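Side-chain contacts in transcriptional regulator (TetR/AcrR family) (Bacillus halodurans, PDB 5GP9), which probably represses fatty acid degradation genes by binding their operators as a TetR-family dimer, and is thought to let go of DNA when a long-chain acyl effector binds: residues D67-Q72 / V87-K92; K124-L129 / M155-L160; D161-N166 / Y174-L179. All blocks are in the same frame, centred on the assembly; numbering follows the deposited sequence.

Contact 1. Residues D67-Q72 / V87-K92; sequences DKIRSQ and VNMHFK. With PLM (palmitic acid), chain E.
Near the wall of the ligand pocket in the C-terminal regulatory domain, helices 50-74 and 79-95 run almost antiparallel, and Met89 of the second points at Ile69, Lys68 and Gln72 of the first. The segment axes are 10.3 Å apart at an angle of 150°, and Ile69 and Met89 lie opposite each other in the backbone register. Met89 supplies about half of the buried surface. Its chain folds back at both chi2 (-72°) and chi3 (-51°), which brings the methyl CE across to the first helix, where it lies 4.0 Å from Lys68 CB. On the inner side Ile69 CG1 packs 3.8 Å from Met89 CB, the two chains passing alongside in opposed directions. Gln72 reaches across from the outer side, extending its chain beside the Met89 thioether, where the modelled amide is too close to the sulfur for its orientation to be trusted. One residue on, His90 swings away from this interface toward the ligand. The palmitic acid carbon CC sits over one face of its imidazole, offset toward the rim and 3.6 Å from His90 NE2, while ND1 on the ring is hydrogen-bonded to Tyr126 OH. Ile69 also touches Tyr126 and Leu129 of helix 113-139, which lies on this side. The arrangement is an antiparallel pairing of neighbouring helices in the all-helical ligand-binding domain of a TetR-family regulator, with an acyl chain lying against one of them.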
loop_
_atom_site.group_PDB
_atom_site.type_symbol
_atom_site.label_atom_id
_atom_site.label_comp_id
_atom_site.label_asym_id
_atom_site.label_seq_id
_atom_site.Cartn_x
_atom_site.Cartn_y
_atom_site.Cartn_z
ATOM N N ASP A 67 18.221 -11.674 1.025
ATOM C CA ASP A 67 19.273 -12.728 1.115
ATOM C C ASP A 67 18.935 -13.775 2.150
ATOM O O ASP A 67 19.103 -14.975 1.895
ATOM C CB ASP A 67 20.652 -12.131 1.458
ATOM C CG ASP A 67 21.329 -11.479 0.269
ATOM O OD1 ASP A 67 20.874 -11.663 -0.876
ATOM O OD2 ASP A 67 22.342 -10.778 0.469
ATOM N N LYS A 68 18.458 -13.326 3.301
ATOM C CA LYS A 68 17.968 -14.256 4.342
ATOM C C LYS A 68 16.778 -15.087 3.914
ATOM O O LYS A 68 16.686 -16.258 4.310
ATOM C CB LYS A 68 17.572 -13.529 5.597
ATOM C CG LYS A 68 18.767 -13.094 6.395
ATOM C CD LYS A 68 18.358 -12.359 7.654
ATOM C CE LYS A 68 19.604 -11.993 8.445
ATOM N NZ LYS A 68 19.344 -10.902 9.405
ATOM N N ILE A 69 15.847 -14.503 3.147
ATOM C CA ILE A 69 14.714 -15.269 2.682
ATOM C C ILE A 69 15.193 -16.332 1.759
ATOM O O ILE A 69 14.859 -17.544 1.935
ATOM C CB ILE A 69 13.603 -14.394 2.049
ATOM C CG1 ILE A 69 13.015 -13.525 3.123
ATOM C CG2 ILE A 69 12.466 -15.245 1.439
ATOM C CD1 ILE A 69 12.041 -12.459 2.603
ATOM N N ARG A 70 16.000 -15.894 0.805
ATOM C CA ARG A 70 16.469 -16.737 -0.262
ATOM C C ARG A 70 17.204 -17.991 0.266
ATOM O O ARG A 70 17.054 -19.077 -0.295
ATOM C CB ARG A 70 17.365 -15.906 -1.161
ATOM C CG ARG A 70 17.635 -16.505 -2.503
ATOM C CD ARG A 70 18.579 -15.577 -3.262
ATOM N NE ARG A 70 17.922 -14.361 -3.765
ATOM C CZ ARG A 70 17.085 -14.363 -4.804
ATOM N NH1 ARG A 70 16.764 -15.502 -5.409
ATOM N NH2 ARG A 70 16.535 -13.233 -5.225
ATOM N N SER A 71 17.944 -17.854 1.353
ATOM C CA SER A 71 18.700 -18.985 1.899
ATOM C C SER A 71 17.846 -19.860 2.819
ATOM O O SER A 71 18.072 -21.079 2.904
ATOM C CB SER A 71 20.005 -18.530 2.563
ATOM O OG SER A 71 19.780 -17.996 3.838
ATOM N N GLN A 72 16.872 -19.284 3.515
ATOM C CA GLN A 72 15.972 -20.122 4.302
ATOM C C GLN A 72 15.096 -20.960 3.422
ATOM O O GLN A 72 14.791 -22.087 3.777
ATOM C CB GLN A 72 15.095 -19.312 5.202
ATOM C CG GLN A 72 15.844 -18.653 6.279
ATOM C CD GLN A 72 14.886 -18.024 7.199
ATOM O OE1 GLN A 72 13.694 -18.387 7.218
ATOM N NE2 GLN A 72 15.360 -17.081 7.978
ATOM N N VAL A 87 6.347 -15.387 4.085
ATOM C CA VAL A 87 5.392 -14.660 4.951
ATOM C C VAL A 87 5.942 -14.485 6.376
ATOM O O VAL A 87 5.904 -13.426 6.969
ATOM C CB VAL A 87 4.034 -15.365 4.936
ATOM C CG1 VAL A 87 3.058 -14.744 5.873
ATOM C CG2 VAL A 87 3.483 -15.347 3.474
ATOM N N ASN A 88 6.453 -15.587 6.904
ATOM C CA ASN A 88 7.010 -15.596 8.221
ATOM C C ASN A 88 8.190 -14.664 8.386
ATOM O O ASN A 88 8.181 -13.875 9.317
ATOM C CB ASN A 88 7.314 -17.038 8.618
ATOM C CG ASN A 88 7.843 -17.125 10.013
ATOM O OD1 ASN A 88 7.124 -16.788 10.985
ATOM N ND2 ASN A 88 9.133 -17.471 10.134
ATOM N N MET A 89 9.132 -14.620 7.438
ATOM C CA MET A 89 10.266 -13.691 7.493
ATOM C C MET A 89 9.894 -12.230 7.263
ATOM O O MET A 89 10.458 -11.354 7.900
ATOM C CB MET A 89 11.331 -14.110 6.480
ATOM C CG MET A 89 12.066 -15.385 6.860
ATOM S SD MET A 89 13.207 -15.091 8.260
ATOM C CE MET A 89 14.116 -13.673 7.688
ATOM N N HIS A 90 8.919 -11.932 6.394
ATOM C CA HIS A 90 8.436 -10.579 6.273
ATOM C C HIS A 90 7.898 -10.037 7.587
ATOM O O HIS A 90 8.240 -8.933 8.019
ATOM C CB HIS A 90 7.391 -10.531 5.103
ATOM C CG HIS A 90 6.912 -9.158 4.700
ATOM N ND1 HIS A 90 6.775 -8.777 3.384
ATOM C CD2 HIS A 90 6.563 -8.070 5.426
ATOM C CE1 HIS A 90 6.287 -7.554 3.329
ATOM N NE2 HIS A 90 6.173 -7.088 4.547
ATOM N N PHE A 91 7.046 -10.829 8.247
ATOM C CA PHE A 91 6.338 -10.395 9.422
ATOM C C PHE A 91 7.380 -10.376 10.575
ATOM O O PHE A 91 7.335 -9.439 11.422
ATOM C CB PHE A 91 5.148 -11.356 9.735
ATOM C CG PHE A 91 3.893 -11.089 8.893
ATOM C CD1 PHE A 91 3.901 -10.180 7.830
ATOM C CD2 PHE A 91 2.783 -11.798 9.110
ATOM C CE1 PHE A 91 2.762 -9.968 7.063
ATOM C CE2 PHE A 91 1.654 -11.650 8.359
ATOM C CZ PHE A 91 1.637 -10.735 7.300
ATOM N N LYS A 92 8.241 -11.394 10.589
ATOM C CA LYS A 92 9.258 -11.513 11.672
ATOM C C LYS A 92 10.177 -10.300 11.728
ATOM O O LYS A 92 10.449 -9.737 12.796
ATOM C CB LYS A 92 10.055 -12.802 11.458
ATOM C CG LYS A 92 11.190 -13.134 12.395
ATOM C CD LYS A 92 12.383 -13.712 11.611
ATOM C CE LYS A 92 13.721 -13.583 12.334
ATOM N NZ LYS A 92 13.970 -12.241 12.948
HETATM C C1 PLM E . 3.596 0.204 -3.089
HETATM O O1 PLM E . 3.156 -0.822 -2.531
HETATM O O2 PLM E . 2.853 0.848 -3.831
HETATM C C2 PLM E . 5.033 0.691 -2.887
HETATM C C3 PLM E . 5.300 1.082 -1.417
HETATM C C4 PLM E . 6.629 1.818 -1.117
HETATM C C5 PLM E . 7.780 1.138 -0.316
HETATM C C6 PLM E . 7.411 -0.126 0.459
HETATM C C7 PLM E . 8.406 -0.576 1.516
HETATM C C8 PLM E . 7.798 -1.714 2.268
HETATM C C9 PLM E . 8.435 -3.048 2.048
HETATM C CA PLM E . 8.716 -3.658 3.358
HETATM C CB PLM E . 9.144 -5.083 3.073
HETATM C CC PLM E . 9.505 -5.735 4.394
HETATM C CD PLM E . 10.530 -4.840 5.100
HETATM C CE PLM E . 11.776 -5.487 5.647
HETATM C CF PLM E . 12.864 -4.415 5.588
HETATM C CG PLM E . 14.064 -4.952 6.288
#

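Contact 2. Residues K124-L129 / M155-L160; sequences KGYLNL and MIFGTL
Phe157 receives two neighbours from helix 113-139. Tyr126 CE2 meets the edge of its ring in plane, 4.0 Å from Phe157 CD1, and Leu127 CD2 comes in obliquely, 3.9 Å from Phe157 CG. That methyl also reaches Phe157 CB at 4.0 Å, so it fills the angle between the ring and its stem. Tyr126 and Phe157 both carry CG anti to the backbone N (chi1 179° in each), which sends the two rings out from their helices into the space between them. Beyond the phenylalanine, the tyrosine extends to Leu160, one turn further along helix 149-169; the two side chains cross at about a right angle, with Leu160 CD1 3.9 Å from Tyr126 OH. The hydroxyl has its polar partner in His90, while Phe65 meets the tyrosine edge-to-face. Helices 113-139 and 149-169 are consecutive long helices of the TetR-type regulatory domain, and here their segments run at 123° to each other in N-to-C direction, with axes 11.1 Å apart. The palmitic acid touches Phe157, so this ring forms part of the lining around the bound acyl chain, and Tyr126 backs it. Leu123 and Leu130 of the same helix 113-139 also pack on Phe157. On another side of helix 149-169, Thr159 OG1 donates to Met155 O at 2.8 Å, tilted 21° from the carbonyl plane. Thr159 N reaches the same oxygen from the opposite face at 3.0 Å, so two donors from one residue grip it. Met155 and Thr159 pack against Thr159 and Met155 of the second subunit, and Phe157 meets Glu162 of that subunit.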
loop_
_atom_site.group_PDB
_atom_site.type_symbol
_atom_site.label_atom_id
_atom_site.label_comp_id
_atom_site.label_asym_id
_atom_site.label_seq_id
_atom_site.Cartn_x
_atom_site.Cartn_y
_atom_site.Cartn_z
ATOM N N LYS A 124 12.200 -3.685 -5.865
ATOM C CA LYS A 124 12.211 -4.662 -6.949
ATOM C C LYS A 124 12.973 -5.910 -6.611
ATOM O O LYS A 124 12.594 -6.979 -7.019
ATOM C CB LYS A 124 12.655 -4.067 -8.305
ATOM C CG LYS A 124 12.360 -5.010 -9.477
ATOM C CD LYS A 124 12.862 -4.433 -10.798
ATOM C CE LYS A 124 13.421 -5.517 -11.732
ATOM N NZ LYS A 124 13.969 -4.931 -13.004
ATOM N N GLY A 125 14.033 -5.828 -5.815
ATOM C CA GLY A 125 14.751 -7.021 -5.410
ATOM C C GLY A 125 13.893 -8.071 -4.669
ATOM O O GLY A 125 13.979 -9.274 -4.929
ATOM N N TYR A 126 13.005 -7.581 -3.819
ATOM C CA TYR A 126 12.123 -8.483 -3.055
ATOM C C TYR A 126 11.030 -9.028 -4.011
ATOM O O TYR A 126 10.702 -10.205 -4.054
ATOM C CB TYR A 126 11.505 -7.698 -1.923
ATOM C CG TYR A 126 10.549 -8.445 -1.026
ATOM C CD1 TYR A 126 10.709 -9.795 -0.727
ATOM C CD2 TYR A 126 9.510 -7.817 -0.468
ATOM C CE1 TYR A 126 9.830 -10.451 0.115
ATOM C CE2 TYR A 126 8.645 -8.441 0.378
ATOM C CZ TYR A 126 8.793 -9.768 0.659
ATOM O OH TYR A 126 7.898 -10.413 1.529
ATOM N N LEU A 127 10.480 -8.125 -4.826
ATOM C CA LEU A 127 9.508 -8.524 -5.890
ATOM C C LEU A 127 10.066 -9.571 -6.848
ATOM O O LEU A 127 9.372 -10.468 -7.146
ATOM C CB LEU A 127 8.914 -7.331 -6.654
ATOM C CG LEU A 127 8.291 -6.200 -5.800
ATOM C CD1 LEU A 127 7.780 -5.006 -6.641
ATOM C CD2 LEU A 127 7.200 -6.757 -4.896
ATOM N N ASN A 128 11.342 -9.486 -7.248
ATOM C CA ASN A 128 11.977 -10.558 -8.070
ATOM C C ASN A 128 12.081 -11.906 -7.374
ATOM O O ASN A 128 11.871 -12.951 -7.980
ATOM C CB ASN A 128 13.371 -10.124 -8.517
ATOM C CG ASN A 128 13.352 -8.957 -9.501
ATOM O OD1 ASN A 128 12.324 -8.575 -10.059
ATOM N ND2 ASN A 128 14.534 -8.358 -9.681
ATOM N N LEU A 129 12.337 -11.899 -6.076
ATOM C CA LEU A 129 12.288 -13.098 -5.278
ATOM C C LEU A 129 10.903 -13.713 -5.247
ATOM O O LEU A 129 10.736 -14.897 -5.399
ATOM C CB LEU A 129 12.758 -12.815 -3.827
ATOM C CG LEU A 129 12.681 -14.043 -2.943
ATOM C CD1 LEU A 129 13.604 -15.132 -3.495
ATOM C CD2 LEU A 129 13.036 -13.648 -1.521
ATOM N N MET A 155 -0.603 -9.326 -5.657
ATOM C CA MET A 155 -1.522 -9.815 -4.589
ATOM C C MET A 155 -0.719 -10.197 -3.336
ATOM O O MET A 155 -1.105 -9.870 -2.226
ATOM C CB MET A 155 -2.314 -11.018 -5.118
ATOM C CG MET A 155 -3.289 -11.530 -4.046
ATOM S SD MET A 155 -4.309 -12.988 -4.379
ATOM C CE MET A 155 -2.921 -13.953 -4.394
ATOM N N ILE A 156 0.366 -10.937 -3.450
ATOM C CA ILE A 156 1.108 -11.326 -2.273
ATOM C C ILE A 156 1.685 -10.088 -1.538
ATOM O O ILE A 156 1.571 -9.894 -0.310
ATOM C CB ILE A 156 2.239 -12.309 -2.643
ATOM C CG1 ILE A 156 1.661 -13.674 -3.098
ATOM C CG2 ILE A 156 3.152 -12.543 -1.426
ATOM C CD1 ILE A 156 2.684 -14.541 -3.729
ATOM N N PHE A 157 2.418 -9.258 -2.284
ATOM C CA PHE A 157 3.033 -8.111 -1.713
ATOM C C PHE A 157 2.005 -7.188 -1.207
ATOM O O PHE A 157 2.150 -6.642 -0.071
ATOM C CB PHE A 157 3.952 -7.379 -2.682
ATOM C CG PHE A 157 4.557 -6.187 -2.045
ATOM C CD1 PHE A 157 5.590 -6.338 -1.089
ATOM C CD2 PHE A 157 4.000 -4.920 -2.241
ATOM C CE1 PHE A 157 6.033 -5.214 -0.384
ATOM C CE2 PHE A 157 4.457 -3.821 -1.577
ATOM C CZ PHE A 157 5.460 -3.965 -0.642
ATOM N N GLY A 158 0.935 -6.925 -2.027
ATOM C CA GLY A 158 -0.008 -5.937 -1.591
ATOM C C GLY A 158 -0.714 -6.370 -0.307
ATOM O O GLY A 158 -1.030 -5.574 0.557
ATOM N N THR A 159 -0.962 -7.664 -0.241
ATOM C CA THR A 159 -1.588 -8.247 0.959
ATOM C C THR A 159 -0.703 -8.145 2.184
ATOM O O THR A 159 -1.160 -7.669 3.273
ATOM C CB THR A 159 -2.085 -9.710 0.706
ATOM O OG1 THR A 159 -3.113 -9.679 -0.259
ATOM C CG2 THR A 159 -2.726 -10.226 1.968
ATOM N N LEU A 160 0.499 -8.633 2.086
ATOM C CA LEU A 160 1.436 -8.594 3.254
ATOM C C LEU A 160 1.687 -7.177 3.740
ATOM O O LEU A 160 1.602 -6.844 4.895
ATOM C CB LEU A 160 2.719 -9.242 2.882
ATOM C CG LEU A 160 2.744 -10.712 2.525
ATOM C CD1 LEU A 160 4.137 -11.246 2.195
ATOM C CD2 LEU A 160 2.112 -11.567 3.602
#

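Contact 3. Residues D161-N166 / Y174-L179; sequences DEVVTN and YDLTAL
Tyr174 OH is gripped by two waters that tie the loop 174-179 to carbonyls of helix 149-169. Water 1 lies 2.6 Å from Tyr174 OH, in plane at the edge of the ring, and donates to Val163 O at 2.9 Å; water 2 lies 2.5 Å from the hydroxyl and makes a weak bond to Asn166 O. A chi1 of 57° places the ring between the backbone N and the carbonyl carbon, turning its hydroxyl to the helix, and Trp167 meets it edge-to-face. Beside this bridge the contact is apolar. Val163 CG1 packs 3.7 Å from Leu179 CD1 and 4.0 Å from Leu176 CD1, while Leu176 CD2 lies 4.2 Å from Val164 CG2, these side chains crossing at about a right angle. Phe91 of helix 79-95 covers Val163, Val164 and Leu176 from within. Local bonds within each segment hold the polar side chains. Asn166 ND2 donates to Glu162 O (2.8 Å, 161°) and Glu162 OE2, both in its amide plane, though it meets both acceptors from above their planes; Asn166 N reaches Glu162 O from the opposite face. Asp175 OD1 accepts from Thr177 OG1 at 2.7 Å and from Thr177 N, both from the same carboxylate face. Leu179 also packs on Arg150 of the second subunit. With its Asx turn opening a short 3-10 segment, the loop is a helix-to-helix connection folded back on helix 149-169 in the TetR-type C-terminal domain.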
loop_
_atom_site.group_PDB
_atom_site.type_symbol
_atom_site.label_atom_id
_atom_site.label_comp_id
_atom_site.label_asym_id
_atom_site.label_seq_id
_atom_site.Cartn_x
_atom_site.Cartn_y
_atom_site.Cartn_z
ATOM N N ASP A 161 1.817 -6.258 2.790
ATOM C CA ASP A 161 2.054 -4.880 3.125
ATOM C C ASP A 161 0.901 -4.249 3.817
ATOM O O ASP A 161 1.070 -3.434 4.764
ATOM C CB ASP A 161 2.418 -4.084 1.829
ATOM C CG ASP A 161 3.169 -2.799 2.113
ATOM O OD1 ASP A 161 4.119 -2.690 2.909
ATOM O OD2 ASP A 161 2.690 -1.774 1.579
ATOM N N GLU A 162 -0.312 -4.520 3.379
ATOM C CA GLU A 162 -1.500 -4.025 3.966
ATOM C C GLU A 162 -1.716 -4.559 5.386
ATOM O O GLU A 162 -2.073 -3.800 6.272
ATOM C CB GLU A 162 -2.701 -4.281 3.096
ATOM C CG GLU A 162 -4.036 -3.753 3.571
ATOM C CD GLU A 162 -4.175 -2.217 3.447
ATOM O OE1 GLU A 162 -3.361 -1.612 2.747
ATOM O OE2 GLU A 162 -5.070 -1.681 4.064
ATOM N N VAL A 163 -1.460 -5.853 5.581
ATOM C CA VAL A 163 -1.572 -6.451 6.935
ATOM C C VAL A 163 -0.576 -5.728 7.872
ATOM O O VAL A 163 -0.947 -5.249 8.930
ATOM C CB VAL A 163 -1.340 -7.951 6.867
ATOM C CG1 VAL A 163 -1.183 -8.529 8.319
ATOM C CG2 VAL A 163 -2.431 -8.599 6.076
ATOM N N VAL A 164 0.680 -5.555 7.460
ATOM C CA VAL A 164 1.721 -4.895 8.301
ATOM C C VAL A 164 1.319 -3.437 8.592
ATOM O O VAL A 164 1.441 -2.974 9.744
ATOM C CB VAL A 164 3.156 -4.931 7.664
ATOM C CG1 VAL A 164 4.134 -4.183 8.579
ATOM C CG2 VAL A 164 3.586 -6.388 7.418
ATOM N N THR A 165 0.824 -2.714 7.576
ATOM C CA THR A 165 0.400 -1.345 7.798
ATOM C C THR A 165 -0.683 -1.224 8.818
ATOM O O THR A 165 -0.681 -0.305 9.664
ATOM C CB THR A 165 0.048 -0.624 6.512
ATOM O OG1 THR A 165 1.252 -0.482 5.779
ATOM C CG2 THR A 165 -0.542 0.702 6.750
ATOM N N ASN A 166 -1.639 -2.145 8.778
ATOM C CA ASN A 166 -2.694 -2.090 9.724
ATOM C C ASN A 166 -2.214 -2.317 11.189
ATOM O O ASN A 166 -2.722 -1.653 12.089
ATOM C CB ASN A 166 -3.819 -3.026 9.290
ATOM C CG ASN A 166 -4.745 -2.313 8.280
ATOM O OD1 ASN A 166 -5.633 -1.541 8.681
ATOM N ND2 ASN A 166 -4.488 -2.476 6.989
ATOM N N TYR A 174 -0.430 -5.943 18.940
ATOM C CA TYR A 174 -0.606 -7.368 18.861
ATOM C C TYR A 174 0.537 -8.033 18.130
ATOM O O TYR A 174 1.384 -7.369 17.508
ATOM C CB TYR A 174 -1.929 -7.685 18.253
ATOM C CG TYR A 174 -2.212 -7.099 16.852
ATOM C CD1 TYR A 174 -2.806 -5.881 16.727
ATOM C CD2 TYR A 174 -1.883 -7.801 15.701
ATOM C CE1 TYR A 174 -3.075 -5.329 15.511
ATOM C CE2 TYR A 174 -2.175 -7.261 14.441
ATOM C CZ TYR A 174 -2.727 -6.015 14.375
ATOM O OH TYR A 174 -3.083 -5.406 13.193
ATOM N N ASP A 175 0.602 -9.356 18.222
ATOM C CA ASP A 175 1.762 -10.054 17.693
ATOM C C ASP A 175 1.491 -10.262 16.201
ATOM O O ASP A 175 0.656 -11.086 15.790
ATOM C CB ASP A 175 1.975 -11.422 18.378
ATOM C CG ASP A 175 3.279 -12.128 17.942
ATOM O OD1 ASP A 175 4.073 -11.623 17.053
ATOM O OD2 ASP A 175 3.520 -13.232 18.530
ATOM N N LEU A 176 2.175 -9.479 15.384
ATOM C CA LEU A 176 2.017 -9.633 13.945
ATOM C C LEU A 176 2.305 -11.052 13.470
ATOM O O LEU A 176 1.699 -11.545 12.515
ATOM C CB LEU A 176 2.967 -8.666 13.264
ATOM C CG LEU A 176 2.932 -8.704 11.750
ATOM C CD1 LEU A 176 1.615 -8.213 11.227
ATOM C CD2 LEU A 176 4.100 -7.888 11.265
ATOM N N THR A 177 3.239 -11.761 14.126
ATOM C CA THR A 177 3.567 -13.106 13.678
ATOM C C THR A 177 2.474 -14.157 14.005
ATOM O O THR A 177 2.464 -15.205 13.425
ATOM C CB THR A 177 4.973 -13.524 14.148
ATOM O OG1 THR A 177 4.931 -13.683 15.550
ATOM C CG2 THR A 177 6.003 -12.398 13.783
ATOM N N ALA A 178 1.462 -13.831 14.778
ATOM C CA ALA A 178 0.258 -14.694 14.883
ATOM C C ALA A 178 -0.619 -14.769 13.602
ATOM O O ALA A 178 -1.545 -15.575 13.492
ATOM C CB ALA A 178 -0.596 -14.227 16.040
ATOM N N LEU A 179 -0.348 -13.873 12.642
ATOM C CA LEU A 179 -1.112 -13.850 11.366
ATOM C C LEU A 179 -0.422 -14.605 10.211
ATOM O O LEU A 179 -0.979 -14.782 9.142
ATOM C CB LEU A 179 -1.319 -12.394 10.984
ATOM C CG LEU A 179 -2.081 -11.608 11.998
ATOM C CD1 LEU A 179 -2.194 -10.186 11.452
ATOM C CD2 LEU A 179 -3.470 -12.197 12.223
HETATM O O HOH W 1 -2.486 -6.631 10.928
HETATM O O HOH W 2 -4.976 -3.747 12.847
#

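Contact 2 is the most buried, joining helices 113-139 and 149-169 beside the acyl chain, whereas contacts 1 and 3 are partly buried and run out to Gln72 and Tyr174 at their margins. Contacts 2 and 3 use successive turns of helix 149-169 and both touch the second subunit; contact 1 lies away from it. Their chemistry follows: a thioether between an isoleucine and the stems of a lysine and a glutamine in contact 1, a tyrosine carbon at a phenylalanine edge, with leucine methyls, in contact 2, valine-leucine packing beside water bridges in contact 3. Helix 79-95, one side of contact 1, also reaches contacts 2 and 3 through His90 and Phe91.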